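Side-chain contact in Adenylate/guanylate cyclase/hydrolase, alpha/beta fold family (Ruegeria pomeroyi, PDB 3MR7), which probably acts as an adenylate cyclase, this chain being the nucleotide cyclase domain of a longer protein that also carries an alpha/beta-hydrolase domain: residues 51-56 / 61-66. Numbering follows the deposited sequence.
Sequences QIVKTT and LARFDT
Gln51 and Arg63 form an antiparallel hydrogen-bonded pair, Gln51 N bonding to Arg63 O at 2.9 Å and Arg63 N to Gln51 O, while the axes of strands 51-56 and 61-64 run 156° apart. Their side chains extend side by side on the same face. Arg63 CG sits between the backbone N and the carbonyl carbon (chi1 74°), and the chain runs extended to NE, which brings the guanidinium alongside Gln51. Gln51 OE1 lies over one guanidinium face, 2.9 Å from Arg63 NH2, but too poorly angled for a hydrogen bond; the amide and guanidinium planes are 56° apart. Val53 CG2 lies at the guanidinium edge, near its plane, 4.2 Å from Arg63 NE. With an alanine in place of Arg63, the Gln51 amide would probably be freer to turn and a gap would probably open beside Val53 CG2. Further along the hairpin, Val53 and Lys54 both face Leu61, a classic beta bulge: Leu61 O accepts from Val53 N at 2.7 Å and weakly from Lys54 N at 3.4 Å, and Leu61 N bonds to Lys54 O. This hairpin belongs to the cyclase domain's sheet, where strand 59-64 also pairs with strand 4-15. Lys54 CE lies 4.3 Å from Leu61 CD2, and Lys54 NZ forms a salt bridge with Asp111. On the other face, which packs against helix 27-47, Ala62 CB is 3.9 Å from Ile52 CA; Ile52 touches Arg37 and Ala62 touches Ile45.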
# COMPACT_ATOMS: atom_id res chain seq x y z
N GLN A 51 5.46 -14.01 -18.51
CA GLN A 51 4.16 -13.73 -19.09
C GLN A 51 3.36 -12.94 -18.11
O GLN A 51 3.28 -13.30 -16.93
CB GLN A 51 3.37 -15.00 -19.37
CG GLN A 51 4.11 -16.12 -20.02
CD GLN A 51 3.22 -17.32 -20.14
OE1 GLN A 51 3.64 -18.45 -19.86
NE2 GLN A 51 1.97 -17.10 -20.54
N ILE A 52 2.73 -11.88 -18.59
CA ILE A 52 1.68 -11.24 -17.82
C ILE A 52 0.51 -12.20 -17.67
O ILE A 52 0.11 -12.81 -18.63
CB ILE A 52 1.18 -10.00 -18.52
CG1 ILE A 52 2.22 -8.89 -18.39
CG2 ILE A 52 -0.14 -9.60 -17.92
CD1 ILE A 52 2.25 -7.94 -19.58
N VAL A 53 -0.00 -12.36 -16.47
CA VAL A 53 -1.20 -13.15 -16.24
C VAL A 53 -2.42 -12.26 -16.32
O VAL A 53 -3.43 -12.65 -16.84
CB VAL A 53 -1.20 -13.74 -14.84
CG1 VAL A 53 -2.59 -14.22 -14.49
CG2 VAL A 53 -0.15 -14.84 -14.73
N LYS A 54 -2.33 -11.05 -15.79
CA LYS A 54 -3.49 -10.16 -15.77
C LYS A 54 -3.25 -8.86 -15.02
O LYS A 54 -2.40 -8.78 -14.15
CB LYS A 54 -4.66 -10.87 -15.11
CG LYS A 54 -4.62 -10.82 -13.62
CD LYS A 54 -5.37 -11.98 -13.06
CE LYS A 54 -5.72 -11.77 -11.63
NZ LYS A 54 -6.25 -13.03 -11.12
N THR A 55 -3.98 -7.82 -15.37
CA THR A 55 -3.93 -6.65 -14.54
C THR A 55 -5.34 -6.47 -14.06
O THR A 55 -6.29 -6.61 -14.82
CB THR A 55 -3.39 -5.43 -15.26
OG1 THR A 55 -4.39 -4.91 -16.13
CG2 THR A 55 -2.23 -5.82 -16.11
N THR A 56 -5.48 -6.19 -12.78
CA THR A 56 -6.78 -6.07 -12.17
C THR A 56 -6.76 -4.81 -11.33
O THR A 56 -5.80 -4.05 -11.37
CB THR A 56 -7.05 -7.30 -11.28
OG1 THR A 56 -6.14 -7.31 -10.17
CG2 THR A 56 -6.88 -8.58 -12.10
N LEU A 61 0.08 -8.92 -12.51
CA LEU A 61 0.60 -10.17 -12.00
C LEU A 61 1.29 -10.88 -13.14
O LEU A 61 0.68 -11.09 -14.17
CB LEU A 61 -0.57 -11.01 -11.53
CG LEU A 61 -0.37 -12.10 -10.50
CD1 LEU A 61 0.28 -11.52 -9.31
CD2 LEU A 61 -1.75 -12.58 -10.14
N ALA A 62 2.55 -11.24 -12.98
CA ALA A 62 3.23 -11.92 -14.08
C ALA A 62 3.97 -13.10 -13.53
O ALA A 62 4.22 -13.17 -12.34
CB ALA A 62 4.18 -10.99 -14.81
N ARG A 63 4.34 -14.03 -14.40
CA ARG A 63 5.04 -15.20 -13.91
C ARG A 63 6.19 -15.58 -14.80
O ARG A 63 6.18 -15.32 -15.99
CB ARG A 63 4.08 -16.37 -13.77
CG ARG A 63 3.68 -17.00 -15.07
CD ARG A 63 2.47 -17.86 -14.87
NE ARG A 63 1.86 -18.20 -16.14
CZ ARG A 63 2.25 -19.23 -16.89
NH1 ARG A 63 3.23 -20.02 -16.49
NH2 ARG A 63 1.64 -19.46 -18.03
N PHE A 64 7.16 -16.22 -14.18
CA PHE A 64 8.45 -16.51 -14.78
C PHE A 64 8.88 -17.97 -14.48
O PHE A 64 8.42 -18.60 -13.53
CB PHE A 64 9.52 -15.56 -14.22
CG PHE A 64 9.28 -14.11 -14.55
CD1 PHE A 64 9.99 -13.50 -15.58
CD2 PHE A 64 8.39 -13.35 -13.80
CE1 PHE A 64 9.78 -12.15 -15.89
CE2 PHE A 64 8.18 -12.00 -14.09
CZ PHE A 64 8.88 -11.40 -15.14
N ASP A 65 9.79 -18.48 -15.30
CA ASP A 65 10.22 -19.85 -15.15
C ASP A 65 11.34 -19.98 -14.16
O ASP A 65 11.47 -21.01 -13.50
CB ASP A 65 10.64 -20.42 -16.48
CG ASP A 65 9.45 -20.81 -17.32
OD1 ASP A 65 8.41 -21.21 -16.74
OD2 ASP A 65 9.56 -20.69 -18.56
N THR A 66 12.16 -18.94 -14.06
CA THR A 66 13.19 -18.93 -13.03
C THR A 66 12.96 -17.82 -12.04
O THR A 66 12.37 -16.82 -12.39
CB THR A 66 14.62 -18.82 -13.62
OG1 THR A 66 14.70 -17.75 -14.58
CG2 THR A 66 14.97 -20.13 -14.28